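Local coordinates for protein MccF (Escherichia coli, PDB 4IIY) that probably acts as a serine carboxypeptidase of the S66 family that gives its host self-immunity to microcin C7, here holding glutamyl sulfamoyl inosine, at residues 57-62 against 167-172; 210-215 against 220-225; 235-240 against 295-300; 351-354 against 359-362. The protein carries 1 engineered substitution. All coordinates share one frame; numbering follows the deposited sequence. Where two conformers were deposited one is given.

Contact 1 (57-62 against 167-172); sequences VTAKNR and ALIPSF
R62, in the first turn of helix 60-72, reaches edge-on to two successive backbone carbonyls of the short segment 167-172. Its chain leaves with CG anti to the backbone N (chi1 -170°) and runs extended to NE, which brings the edge of the guanidinium to the carbonyls of I169 and P170. NE donates to I169 O at 2.9 Å, coming from above the carbonyl plane, and the bond is bent to 140° at the hydrogen. The bond from NH2 to P170 O is 2.8 Å long and nearly straight (175°), with the oxygen in the guanidinium plane. The methylenes of R62 cross the CG2 branch of I169 at a slant, R62 CG to I169 CG2 being 4.0 Å. The same methyl meets A59 CB at 4.1 Å; A59 is the N-cap residue of helix 60-72. E174 forms a salt bridge with NH2, and W213 O accepts from NH1. A leucine in place of R62 would probably leave I169 O and P170 O without these donors and take from E174 one of the two cations that pair with it. P170 belongs to the ligand pocket, so one buried cation, probably balanced by E174, ties the backbone of a pocket residue to the start of helix 60-72.

Contact 2 (210-215 against 220-225); sequences SINWNE and RPKKLY. With 1EI (5'-O-(L-alpha-glutamylsulfamoyl)inosine), chain K.
This is a surface contact between two irregular segments, I211 and N212 meeting R220 and K222 within the loop that joins strands 205-206 and 225-226, beside the base of the bound inosine. I211 CG1 takes the crowded position between backbone N and carbonyl carbon (chi1 64°), and from there CD1 sits over the centre of the R220 guanidinium face, 3.4 Å from R220 CZ. The R220 chain bends at chi2 (90°) and crosses I211 at about a right angle; its NH2 donates to P221 O and forms a salt bridge with E209. N212 ND2 reaches across to R220 O at 2.9 Å in a nearly straight bond, with the oxygen in the amide plane, while its OD1 accepts from L219 N. The extended K222 chain slides past I211 in the opposite sense, K222 CG to I211 CG1 being 3.8 Å. Its NZ pairs with E174 and also donates to a water that lies 2.8 Å from I211 O and hydrogen-bonds to it. W213 turns away from segment 220-225 and stacks flat against the hypoxanthine, C5 of the ligand lying 3.4 Å above the ring plane over its centre. Replacing W213 with an alanine would probably strip the base of this aromatic cover and weaken its hold in the pocket. The loop thus braces itself by a methyl packed on a guanidinium face and an amide-carbonyl bond, with both cations matched by glutamates, while W213 of the same loop offers a flat aromatic surface to the base.

Contact 3 (235-240 against 295-300); sequences GKVEGR and VSAIIL
V237 on strand 236-245 reaches with its CG1 methyl to S296 and A297, where the chain enters strand 297-301. With CG1 anti to the backbone N (chi1 176°) and CG2 anti to the carbonyl carbon, the first branch fits against S296 CB at 3.7 Å and A297 CB at 3.9 Å. The other methyl, V237 CG2, lies 4.0 Å from S296 O, and CG1 is 3.8 Å from the same oxygen, so both branches of the valine border that carbonyl. S296 thus presents its CB and carbonyl to the valine, while A297 offers a single methyl. The nearest backbones, V237 and A297, are 6.9 Å apart between CA atoms, too far for direct sheet pairing. Strand 266-270 stands between strands 236-245 and 297-301 in the order of the eight-stranded mixed sheet; R240 bonds through its backbone to I266 of that strand and S296 to D265 just before it. P329 and F355 also touch the V237 side chain. The contact therefore spans one intervening strand near its beginning in the C-terminal domain, away from the annotated sites. Its chemistry is mainly van der Waals: the methyls of one branched valine against A297 CB, S296 CB and the S296 carbonyl, held by shape.

Contact 4 (351-354 against 359-362); sequences LAID and NISI
I353 and I360 face each other with different first torsions: CG1 of I353 is anti to the carbonyl carbon (chi1 -54°), CG1 of I360 anti to the backbone N (chi1 176°). The two chains consequently lie side by side and point the same way, their CG1 atoms 4.1 Å apart. L351 crosses I360 obliquely, L351 CD1 to I360 CD1 being 4.1 Å, and sends its CD2 to I362 CG1 at 3.9 Å. I299 of strand 297-301, in the same sheet, touches L351, I353 and I360 on this apolar face. The backbones form the antiparallel hairpin of strands 350-354 and 359-362. A352 with S361 and D354 with N359 are hydrogen-bonded pairs, each joined by two bonds, and L351 with I362 and I353 with I360 are non-hydrogen-bonded pairs. The opposite face carries A352, D354, N359 and S361. There a water donates to A352 O at 2.9 Å and to N359 OD1 at 2.7 Å, and accepts from S361 OG at 2.8 Å, bridging the two strands. A352 O therefore takes both this water and S361 N. S361 OG is also hydrogen-bonded to T199 of the adjoining edge strand, and D354 OD1 to N357 N in the turn. The hairpin is two-sided in its chemistry: aliphatic side chains pack into the domain on one face, and on the other a single water joins A352 O, N359 OD1 and S361 OG, so that the side chains of N359 and S361 gain a hydrogen-bonding link to the neighbouring strand, while the D354 carboxylate turns to the hairpin turn.

Contacts 1 and 2 lie beside the ligand, and contacts 3 and 4 in the C-terminal sheet, away from the annotated sites, their centres 31 to 33 Å from those of the first two. Contact 1 meets contact 2 directly: N61 ND2 probably bonds to N214 O at 2.9 Å, and R62 N to N214 OD1 at 3.0 Å. E174 serves both, pairing with R62 and K222. P170 of contact 1 has its side chain about 4 Å from the ligand and about 7 Å from that of H338, predicted to belong to the charge relay. Contacts 3 and 4, centres 8 Å apart, share one sheet, where V237 O and I353 N, 2.8 Å apart, probably form a hydrogen bond.

Contact 1 (57-62 against 167-172)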
loop_
_atom_site.group_PDB
_atom_site.type_symbol
_atom_site.label_atom_id
_atom_site.label_comp_id
_atom_site.label_asym_id
_atom_site.label_seq_id
_atom_site.Cartn_x
_atom_site.Cartn_y
_atom_site.Cartn_z
ATOM N N VAL B 57 3.086 -7.696 -24.654
ATOM C CA VAL B 57 3.684 -9.018 -24.838
ATOM C C VAL B 57 2.883 -10.104 -24.112
ATOM O O VAL B 57 2.528 -11.131 -24.701
ATOM C CB VAL B 57 5.158 -9.049 -24.354
ATOM C CG1 VAL B 57 5.732 -10.466 -24.422
ATOM C CG2 VAL B 57 6.010 -8.084 -25.173
ATOM N N THR B 58 2.580 -9.888 -22.838
ATOM C CA THR B 58 1.978 -10.951 -22.044
ATOM C C THR B 58 0.479 -11.154 -22.278
ATOM O O THR B 58 -0.056 -12.187 -21.899
ATOM C CB THR B 58 2.231 -10.748 -20.545
ATOM O OG1 THR B 58 1.648 -9.509 -20.134
ATOM C CG2 THR B 58 3.732 -10.741 -20.237
ATOM N N ALA B 59 -0.191 -10.169 -22.875
ATOM C CA ALA B 59 -1.601 -10.270 -23.265
ATOM C C ALA B 59 -1.735 -9.808 -24.709
ATOM O O ALA B 59 -2.577 -8.980 -25.050
ATOM C CB ALA B 59 -2.497 -9.440 -22.340
ATOM N N LYS B 60 -0.900 -10.380 -25.568
ATOM C CA LYS B 60 -0.774 -9.895 -26.938
ATOM C C LYS B 60 -2.038 -10.097 -27.778
ATOM O O LYS B 60 -2.347 -9.280 -28.637
ATOM C CB LYS B 60 0.441 -10.525 -27.617
ATOM C CG LYS B 60 0.800 -9.892 -28.951
ATOM C CD LYS B 60 2.116 -10.434 -29.519
ATOM C CE LYS B 60 2.520 -9.673 -30.776
ATOM N NZ LYS B 60 3.860 -10.086 -31.289
ATOM N N ASN B 61 -2.781 -11.173 -27.536
ATOM C CA ASN B 61 -4.014 -11.366 -28.296
ATOM C C ASN B 61 -5.039 -10.292 -27.946
ATOM O O ASN B 61 -5.665 -9.708 -28.828
ATOM C CB ASN B 61 -4.583 -12.768 -28.077
ATOM C CG ASN B 61 -3.580 -13.857 -28.410
ATOM O OD1 ASN B 61 -2.800 -13.751 -29.366
ATOM N ND2 ASN B 61 -3.583 -14.912 -27.609
ATOM N N ARG B 62 -5.195 -10.021 -26.655
ATOM C CA ARG B 62 -6.132 -8.995 -26.222
ATOM C C ARG B 62 -5.682 -7.615 -26.711
ATOM O O ARG B 62 -6.505 -6.782 -27.110
ATOM C CB ARG B 62 -6.284 -9.009 -24.697
ATOM C CG ARG B 62 -7.422 -8.114 -24.203
ATOM C CD ARG B 62 -7.644 -8.266 -22.728
ATOM N NE ARG B 62 -8.783 -7.526 -22.185
ATOM C CZ ARG B 62 -9.920 -8.079 -21.765
ATOM N NH1 ARG B 62 -10.149 -9.383 -21.901
ATOM N NH2 ARG B 62 -10.843 -7.315 -21.200
ATOM N N ALA B 167 -8.062 1.852 -20.553
ATOM C CA ALA B 167 -6.731 1.482 -21.011
ATOM C C ALA B 167 -6.904 0.513 -22.177
ATOM O O ALA B 167 -7.841 -0.293 -22.208
ATOM C CB ALA B 167 -5.925 0.848 -19.881
ATOM N N LEU B 168 -6.003 0.585 -23.144
ATOM C CA LEU B 168 -6.190 -0.100 -24.410
ATOM C C LEU B 168 -6.471 -1.594 -24.264
ATOM O O LEU B 168 -7.433 -2.112 -24.848
ATOM C CB LEU B 168 -4.967 0.148 -25.285
ATOM C CG LEU B 168 -4.921 -0.556 -26.644
ATOM C CD1 LEU B 168 -6.063 -0.122 -27.527
ATOM C CD2 LEU B 168 -3.567 -0.306 -27.316
ATOM N N ILE B 169 -5.645 -2.274 -23.483
ATOM C CA ILE B 169 -5.717 -3.728 -23.397
ATOM C C ILE B 169 -6.915 -4.230 -22.572
ATOM O O ILE B 169 -7.780 -4.934 -23.101
ATOM C CB ILE B 169 -4.355 -4.342 -22.967
ATOM C CG1 ILE B 169 -3.276 -3.987 -24.000
ATOM C CG2 ILE B 169 -4.478 -5.849 -22.773
ATOM C CD1 ILE B 169 -1.873 -4.445 -23.619
ATOM N N PRO B 170 -7.006 -3.864 -21.285
ATOM C CA PRO B 170 -8.146 -4.399 -20.529
ATOM C C PRO B 170 -9.476 -3.832 -21.013
ATOM O O PRO B 170 -10.469 -4.552 -21.043
ATOM C CB PRO B 170 -7.858 -3.956 -19.085
ATOM C CG PRO B 170 -6.970 -2.763 -19.223
ATOM C CD PRO B 170 -6.122 -3.041 -20.444
ATOM N N SER B 171 -9.511 -2.563 -21.395
ATOM C CA SER B 171 -10.802 -1.946 -21.681
ATOM C C SER B 171 -11.285 -2.187 -23.107
ATOM O O SER B 171 -12.435 -2.562 -23.331
ATOM C CB SER B 171 -10.755 -0.441 -21.404
ATOM O OG SER B 171 -10.254 -0.162 -20.107
ATOM N N PHE B 172 -10.420 -1.934 -24.080
ATOM C CA PHE B 172 -10.834 -2.058 -25.476
ATOM C C PHE B 172 -10.565 -3.433 -26.078
ATOM O O PHE B 172 -11.035 -3.714 -27.172
ATOM C CB PHE B 172 -10.279 -0.914 -26.336
ATOM C CG PHE B 172 -10.896 0.416 -26.010
ATOM C CD1 PHE B 172 -12.268 0.576 -26.073
ATOM C CD2 PHE B 172 -10.121 1.492 -25.609
ATOM C CE1 PHE B 172 -12.858 1.798 -25.750
ATOM C CE2 PHE B 172 -10.701 2.707 -25.305
ATOM C CZ PHE B 172 -12.069 2.856 -25.373
#

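Contact 2 (210-215 against 220-225)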
loop_
_atom_site.group_PDB
_atom_site.type_symbol
_atom_site.label_atom_id
_atom_site.label_comp_id
_atom_site.label_asym_id
_atom_site.label_seq_id
_atom_site.Cartn_x
_atom_site.Cartn_y
_atom_site.Cartn_z
ATOM N N SER B 210 -13.265 -12.972 -14.040
ATOM C CA SER B 210 -11.921 -13.119 -14.577
ATOM C C SER B 210 -11.864 -14.290 -15.548
ATOM O O SER B 210 -11.255 -15.320 -15.255
ATOM C CB SER B 210 -10.918 -13.339 -13.441
ATOM O OG SER B 210 -9.580 -13.161 -13.881
ATOM N N ILE B 211 -12.535 -14.126 -16.681
ATOM C CA ILE B 211 -12.496 -15.081 -17.784
ATOM C C ILE B 211 -12.389 -14.297 -19.079
ATOM O O ILE B 211 -12.479 -13.065 -19.085
ATOM C CB ILE B 211 -13.761 -15.971 -17.841
ATOM C CG1 ILE B 211 -15.007 -15.129 -18.127
ATOM C CG2 ILE B 211 -13.916 -16.793 -16.550
ATOM C CD1 ILE B 211 -16.238 -15.964 -18.478
ATOM N N ASN B 212 -12.204 -15.020 -20.175
ATOM C CA ASN B 212 -12.174 -14.424 -21.506
ATOM C C ASN B 212 -11.105 -13.334 -21.652
ATOM O O ASN B 212 -11.350 -12.288 -22.249
ATOM C CB ASN B 212 -13.553 -13.867 -21.875
ATOM C CG ASN B 212 -14.659 -14.902 -21.766
ATOM O OD1 ASN B 212 -14.403 -16.110 -21.786
ATOM N ND2 ASN B 212 -15.898 -14.429 -21.660
ATOM N N TRP B 213 -9.927 -13.597 -21.109
ATOM C CA TRP B 213 -8.885 -12.582 -21.061
ATOM C C TRP B 213 -8.088 -12.425 -22.372
ATOM O O TRP B 213 -8.134 -11.361 -23.005
ATOM C CB TRP B 213 -7.970 -12.818 -19.852
ATOM C CG TRP B 213 -6.810 -11.861 -19.784
ATOM C CD1 TRP B 213 -5.496 -12.175 -19.929
ATOM C CD2 TRP B 213 -6.862 -10.432 -19.574
ATOM N NE1 TRP B 213 -4.723 -11.045 -19.831
ATOM C CE2 TRP B 213 -5.534 -9.961 -19.619
ATOM C CE3 TRP B 213 -7.897 -9.515 -19.355
ATOM C CZ2 TRP B 213 -5.210 -8.611 -19.445
ATOM C CZ3 TRP B 213 -7.576 -8.175 -19.188
ATOM C CH2 TRP B 213 -6.244 -7.737 -19.231
ATOM N N ASN B 214 -7.376 -13.471 -22.792
ATOM C CA ASN B 214 -6.344 -13.332 -23.823
ATOM C C ASN B 214 -6.398 -14.428 -24.888
ATOM O O ASN B 214 -5.363 -14.973 -25.274
ATOM C CB ASN B 214 -4.960 -13.284 -23.156
ATOM C CG ASN B 214 -3.824 -12.990 -24.123
ATOM O OD1 ASN B 214 -3.920 -12.117 -24.987
ATOM N ND2 ASN B 214 -2.717 -13.700 -23.944
ATOM N N GLU B 215 -7.593 -14.729 -25.387
ATOM C CA GLU B 215 -7.731 -15.699 -26.478
ATOM C C GLU B 215 -8.635 -15.149 -27.565
ATOM O O GLU B 215 -9.340 -14.153 -27.363
ATOM C CB GLU B 215 -8.276 -17.034 -25.977
ATOM C CG GLU B 215 -7.427 -17.681 -24.906
ATOM C CD GLU B 215 -7.764 -19.141 -24.732
ATOM O OE1 GLU B 215 -8.257 -19.747 -25.707
ATOM O OE2 GLU B 215 -7.544 -19.682 -23.627
ATOM N N ARG B 220 -16.926 -18.780 -22.527
ATOM C CA ARG B 220 -18.369 -18.783 -22.328
ATOM C C ARG B 220 -18.718 -17.359 -21.914
ATOM O O ARG B 220 -17.843 -16.620 -21.460
ATOM C CB ARG B 220 -18.794 -19.832 -21.278
ATOM C CG ARG B 220 -18.047 -19.786 -19.948
ATOM C CD ARG B 220 -18.732 -18.877 -18.955
ATOM N NE ARG B 220 -18.053 -18.879 -17.673
ATOM C CZ ARG B 220 -18.340 -18.032 -16.695
ATOM N NH1 ARG B 220 -17.669 -18.079 -15.556
ATOM N NH2 ARG B 220 -19.296 -17.129 -16.872
ATOM N N PRO B 221 -19.973 -16.939 -22.113
ATOM C CA PRO B 221 -20.327 -15.560 -21.745
ATOM C C PRO B 221 -20.161 -15.276 -20.251
ATOM O O PRO B 221 -20.429 -16.131 -19.409
ATOM C CB PRO B 221 -21.798 -15.458 -22.152
ATOM C CG PRO B 221 -21.918 -16.425 -23.307
ATOM C CD PRO B 221 -20.996 -17.567 -22.967
ATOM N N LYS B 222 -19.672 -14.074 -19.939
ATOM C CA LYS B 222 -19.637 -13.600 -18.558
ATOM C C LYS B 222 -21.043 -13.501 -17.982
ATOM O O LYS B 222 -21.993 -13.191 -18.699
ATOM C CB LYS B 222 -18.957 -12.232 -18.468
ATOM C CG LYS B 222 -17.450 -12.278 -18.699
ATOM C CD LYS B 222 -16.822 -10.888 -18.587
ATOM C CE LYS B 222 -15.316 -10.941 -18.822
ATOM N NZ LYS B 222 -14.694 -9.585 -18.824
ATOM N N LYS B 223 -21.157 -13.770 -16.685
ATOM C CA LYS B 223 -22.353 -13.428 -15.923
ATOM C C LYS B 223 -22.599 -11.933 -16.067
ATOM O O LYS B 223 -21.671 -11.121 -15.923
ATOM C CB LYS B 223 -22.167 -13.769 -14.438
ATOM C CG LYS B 223 -22.110 -15.260 -14.120
ATOM C CD LYS B 223 -22.123 -15.547 -12.610
ATOM C CE LYS B 223 -20.841 -15.105 -11.922
ATOM N NZ LYS B 223 -20.860 -15.443 -10.460
ATOM N N LEU B 224 -23.835 -11.569 -16.377
ATOM C CA LEU B 224 -24.223 -10.165 -16.463
ATOM C C LEU B 224 -25.127 -9.813 -15.297
ATOM O O LEU B 224 -26.245 -10.324 -15.186
ATOM C CB LEU B 224 -24.935 -9.877 -17.779
ATOM C CG LEU B 224 -24.061 -10.051 -19.015
ATOM C CD1 LEU B 224 -24.888 -9.937 -20.290
ATOM C CD2 LEU B 224 -22.926 -9.038 -19.002
ATOM N N TYR B 225 -24.632 -8.948 -14.423
ATOM C CA TYR B 225 -25.351 -8.537 -13.233
ATOM C C TYR B 225 -26.186 -7.299 -13.497
ATOM O O TYR B 225 -25.750 -6.384 -14.190
ATOM C CB TYR B 225 -24.342 -8.193 -12.144
ATOM C CG TYR B 225 -23.483 -9.338 -11.670
ATOM C CD1 TYR B 225 -24.048 -10.528 -11.232
ATOM C CD2 TYR B 225 -22.101 -9.217 -11.632
ATOM C CE1 TYR B 225 -23.257 -11.569 -10.778
ATOM C CE2 TYR B 225 -21.303 -10.247 -11.185
ATOM C CZ TYR B 225 -21.888 -11.422 -10.756
ATOM O OH TYR B 225 -21.106 -12.460 -10.299
HETATM O O6 1EI K . -4.621 -12.976 -16.728
HETATM C C6 1EI K . -5.616 -12.247 -16.522
HETATM N N1 1EI K . -6.865 -12.754 -16.501
HETATM C C2 1EI K . -7.944 -11.981 -16.285
HETATM N N3 1EI K . -7.871 -10.655 -16.080
HETATM C C5 1EI K . -5.451 -10.798 -16.303
HETATM C C4 1EI K . -6.673 -10.032 -16.080
HETATM N N7 1EI K . -4.428 -9.920 -16.256
HETATM C C8 1EI K . -4.951 -8.694 -16.018
HETATM N N9 1EI K . -6.286 -8.772 -15.913
HETATM C "C1'" 1EI K . -7.209 -7.656 -15.647
HETATM O "O4'" 1EI K . -6.730 -6.432 -16.183
HETATM C "C2'" 1EI K . -7.289 -7.449 -14.149
HETATM O "O2'" 1EI K . -8.355 -8.226 -13.604
HETATM C "C3'" 1EI K . -7.545 -5.964 -14.019
HETATM O "O3'" 1EI K . -8.925 -5.742 -13.739
HETATM C "C4'" 1EI K . -7.230 -5.367 -15.379
HETATM C "C5'" 1EI K . -6.216 -4.235 -15.282
HETATM O "O5'" 1EI K . -4.965 -4.713 -14.777
HETATM S SBF 1EI K . -3.951 -3.689 -14.251
HETATM O OAE 1EI K . -2.617 -4.200 -14.483
HETATM O OAF 1EI K . -4.198 -2.468 -14.972
HETATM N NAQ 1EI K . -4.261 -3.504 -12.746
HETATM C C 1EI K . -3.706 -2.600 -11.911
HETATM O O 1EI K . -2.869 -1.747 -12.184
HETATM C CA 1EI K . -4.207 -2.621 -10.496
HETATM N N 1EI K . -5.123 -3.729 -10.288
HETATM C CB 1EI K . -3.027 -2.682 -9.532
HETATM C CG 1EI K . -3.293 -1.848 -8.281
HETATM C CD 1EI K . -4.163 -2.612 -7.308
HETATM O OE1 1EI K . -4.827 -3.583 -7.724
HETATM O OE2 1EI K . -4.178 -2.238 -6.123
HETATM O O HOH W 1 -11.813 -10.358 -19.448
#

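Contact 3 (235-240 against 295-300)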
loop_
_atom_site.group_PDB
_atom_site.type_symbol
_atom_site.label_atom_id
_atom_site.label_comp_id
_atom_site.label_asym_id
_atom_site.label_seq_id
_atom_site.Cartn_x
_atom_site.Cartn_y
_atom_site.Cartn_z
ATOM N N GLY B 235 -30.466 14.927 -1.004
ATOM C CA GLY B 235 -30.067 16.209 -1.545
ATOM C C GLY B 235 -29.016 16.071 -2.626
ATOM O O GLY B 235 -28.808 14.987 -3.180
ATOM N N LYS B 236 -28.356 17.179 -2.928
ATOM C CA LYS B 236 -27.376 17.242 -3.999
ATOM C C LYS B 236 -26.063 17.773 -3.441
ATOM O O LYS B 236 -26.047 18.755 -2.687
ATOM C CB LYS B 236 -27.894 18.154 -5.120
ATOM C CG LYS B 236 -27.061 18.137 -6.391
ATOM C CD LYS B 236 -27.813 18.741 -7.573
ATOM C CE LYS B 236 -28.098 20.216 -7.367
ATOM N NZ LYS B 236 -28.654 20.836 -8.605
ATOM N N VAL B 237 -24.965 17.111 -3.794
ATOM C CA VAL B 237 -23.630 17.549 -3.406
ATOM C C VAL B 237 -22.819 17.854 -4.651
ATOM O O VAL B 237 -22.719 17.018 -5.546
ATOM C CB VAL B 237 -22.887 16.470 -2.592
ATOM C CG1 VAL B 237 -21.457 16.918 -2.297
ATOM C CG2 VAL B 237 -23.636 16.167 -1.304
ATOM N N GLU B 238 -22.231 19.042 -4.704
ATOM C CA GLU B 238 -21.398 19.445 -5.829
ATOM C C GLU B 238 -20.017 19.842 -5.332
ATOM O O GLU B 238 -19.889 20.644 -4.403
ATOM C CB GLU B 238 -22.020 20.613 -6.598
ATOM C CG GLU B 238 -21.204 21.055 -7.799
ATOM C CD GLU B 238 -21.939 22.070 -8.653
ATOM O OE1 GLU B 238 -23.047 22.490 -8.254
ATOM O OE2 GLU B 238 -21.414 22.444 -9.724
ATOM N N GLY B 239 -18.975 19.285 -5.943
ATOM C CA GLY B 239 -17.614 19.584 -5.534
ATOM C C GLY B 239 -16.604 18.992 -6.494
ATOM O O GLY B 239 -16.938 18.127 -7.310
ATOM N N ARG B 240 -15.367 19.468 -6.408
ATOM C CA ARG B 240 -14.278 18.958 -7.234
ATOM C C ARG B 240 -14.007 17.494 -6.920
ATOM O O ARG B 240 -13.824 17.135 -5.764
ATOM C CB ARG B 240 -13.009 19.759 -6.950
ATOM C CG ARG B 240 -11.806 19.283 -7.741
ATOM C CD ARG B 240 -10.527 20.016 -7.361
ATOM N NE ARG B 240 -10.114 19.712 -5.994
ATOM C CZ ARG B 240 -8.856 19.737 -5.565
ATOM N NH1 ARG B 240 -7.865 20.040 -6.399
ATOM N NH2 ARG B 240 -8.591 19.446 -4.298
ATOM N N VAL B 295 -14.095 15.899 2.984
ATOM C CA VAL B 295 -14.870 15.646 1.773
ATOM C C VAL B 295 -16.376 15.737 2.004
ATOM O O VAL B 295 -16.875 15.399 3.081
ATOM C CB VAL B 295 -14.485 14.314 1.077
ATOM C CG1 VAL B 295 -13.008 14.328 0.698
ATOM C CG2 VAL B 295 -14.791 13.117 1.956
ATOM N N SER B 296 -17.092 16.194 0.979
ATOM C CA SER B 296 -18.539 16.353 1.104
ATOM C C SER B 296 -19.327 15.148 0.597
ATOM O O SER B 296 -20.524 15.017 0.875
ATOM C CB SER B 296 -19.001 17.625 0.401
ATOM O OG SER B 296 -18.431 18.773 1.006
ATOM N N ALA B 297 -18.662 14.254 -0.130
ATOM C CA ALA B 297 -19.271 13.011 -0.590
ATOM C C ALA B 297 -18.148 12.066 -0.997
ATOM O O ALA B 297 -17.013 12.494 -1.231
ATOM C CB ALA B 297 -20.223 13.263 -1.770
ATOM N N ILE B 298 -18.482 10.782 -1.076
ATOM C CA ILE B 298 -17.555 9.758 -1.537
ATOM C C ILE B 298 -18.217 8.954 -2.646
ATOM O O ILE B 298 -19.387 8.577 -2.530
ATOM C CB ILE B 298 -17.168 8.806 -0.384
ATOM C CG1 ILE B 298 -16.447 9.581 0.723
ATOM C CG2 ILE B 298 -16.305 7.647 -0.897
ATOM C CD1 ILE B 298 -16.458 8.869 2.050
ATOM N N ILE B 299 -17.464 8.709 -3.718
ATOM C CA ILE B 299 -17.859 7.782 -4.771
ATOM C C ILE B 299 -16.994 6.531 -4.664
ATOM O O ILE B 299 -15.760 6.618 -4.745
ATOM C CB ILE B 299 -17.648 8.390 -6.164
ATOM C CG1 ILE B 299 -18.421 9.706 -6.326
ATOM C CG2 ILE B 299 -18.035 7.386 -7.261
ATOM C CD1 ILE B 299 -17.974 10.515 -7.533
ATOM N N LEU B 300 -17.626 5.380 -4.451
ATOM C CA LEU B 300 -16.920 4.105 -4.491
ATOM C C LEU B 300 -17.170 3.469 -5.849
ATOM O O LEU B 300 -18.326 3.178 -6.205
ATOM C CB LEU B 300 -17.429 3.151 -3.408
ATOM C CG LEU B 300 -17.363 3.616 -1.953
ATOM C CD1 LEU B 300 -17.972 2.554 -1.050
ATOM C CD2 LEU B 300 -15.929 3.925 -1.527
#

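Contact 4 (351-354 against 359-362)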
loop_
_atom_site.group_PDB
_atom_site.type_symbol
_atom_site.label_atom_id
_atom_site.label_comp_id
_atom_site.label_asym_id
_atom_site.label_seq_id
_atom_site.Cartn_x
_atom_site.Cartn_y
_atom_site.Cartn_z
ATOM N N LEU B 351 -18.184 17.818 -10.045
ATOM C CA LEU B 351 -19.319 16.946 -10.321
ATOM C C LEU B 351 -20.453 17.307 -9.379
ATOM O O LEU B 351 -20.225 17.865 -8.303
ATOM C CB LEU B 351 -18.968 15.479 -10.057
ATOM C CG LEU B 351 -17.676 14.905 -10.619
ATOM C CD1 LEU B 351 -17.568 13.442 -10.204
ATOM C CD2 LEU B 351 -17.640 15.048 -12.130
ATOM N N ALA B 352 -21.673 16.958 -9.766
ATOM C CA ALA B 352 -22.819 17.058 -8.871
ATOM C C ALA B 352 -23.469 15.693 -8.746
ATOM O O ALA B 352 -23.868 15.093 -9.752
ATOM C CB ALA B 352 -23.833 18.093 -9.375
ATOM N N ILE B 353 -23.559 15.191 -7.523
ATOM C CA ILE B 353 -24.270 13.952 -7.264
ATOM C C ILE B 353 -25.628 14.304 -6.676
ATOM O O ILE B 353 -25.710 14.957 -5.633
ATOM C CB ILE B 353 -23.516 13.042 -6.273
ATOM C CG1 ILE B 353 -22.079 12.782 -6.739
ATOM C CG2 ILE B 353 -24.281 11.732 -6.081
ATOM C CD1 ILE B 353 -21.232 12.073 -5.696
ATOM N N ASP B 354 -26.694 13.886 -7.352
ATOM C CA ASP B 354 -28.035 14.094 -6.836
ATOM C C ASP B 354 -28.493 12.804 -6.192
ATOM O O ASP B 354 -28.844 11.839 -6.869
ATOM C CB ASP B 354 -28.979 14.513 -7.957
ATOM C CG ASP B 354 -30.344 14.925 -7.448
ATOM O OD1 ASP B 354 -30.785 14.407 -6.407
ATOM O OD2 ASP B 354 -30.970 15.788 -8.109
ATOM N N ASN B 359 -28.534 10.272 -9.582
ATOM C CA ASN B 359 -27.716 10.504 -10.764
ATOM C C ASN B 359 -26.453 11.287 -10.431
ATOM O O ASN B 359 -26.289 11.791 -9.315
ATOM C CB ASN B 359 -28.525 11.138 -11.912
ATOM C CG ASN B 359 -29.071 12.524 -11.572
ATOM O OD1 ASN B 359 -28.419 13.323 -10.905
ATOM N ND2 ASN B 359 -30.286 12.814 -12.053
ATOM N N ILE B 360 -25.556 11.356 -11.404
ATOM C CA ILE B 360 -24.270 12.008 -11.215
ATOM C C ILE B 360 -23.906 12.722 -12.506
ATOM O O ILE B 360 -24.068 12.170 -13.599
ATOM C CB ILE B 360 -23.172 11.005 -10.738
ATOM C CG1 ILE B 360 -21.801 11.689 -10.646
ATOM C CG2 ILE B 360 -23.111 9.754 -11.612
ATOM C CD1 ILE B 360 -20.711 10.802 -10.044
ATOM N N SER B 361 -23.442 13.960 -12.379
ATOM C CA SER B 361 -23.191 14.816 -13.525
ATOM C C SER B 361 -21.849 15.530 -13.418
ATOM O O SER B 361 -21.392 15.838 -12.314
ATOM C CB SER B 361 -24.286 15.883 -13.647
ATOM O OG SER B 361 -25.584 15.308 -13.699
ATOM N N ILE B 362 -21.251 15.819 -14.569
ATOM C CA ILE B 362 -20.106 16.720 -14.650
ATOM C C ILE B 362 -20.646 18.139 -14.841
ATOM O O ILE B 362 -21.476 18.377 -15.727
ATOM C CB ILE B 362 -19.190 16.370 -15.836
ATOM C CG1 ILE B 362 -18.826 14.878 -15.852
ATOM C CG2 ILE B 362 -17.948 17.243 -15.824
ATOM C CD1 ILE B 362 -18.244 14.416 -17.177
HETATM O O HOH W 2 -26.397 15.073 -11.076
#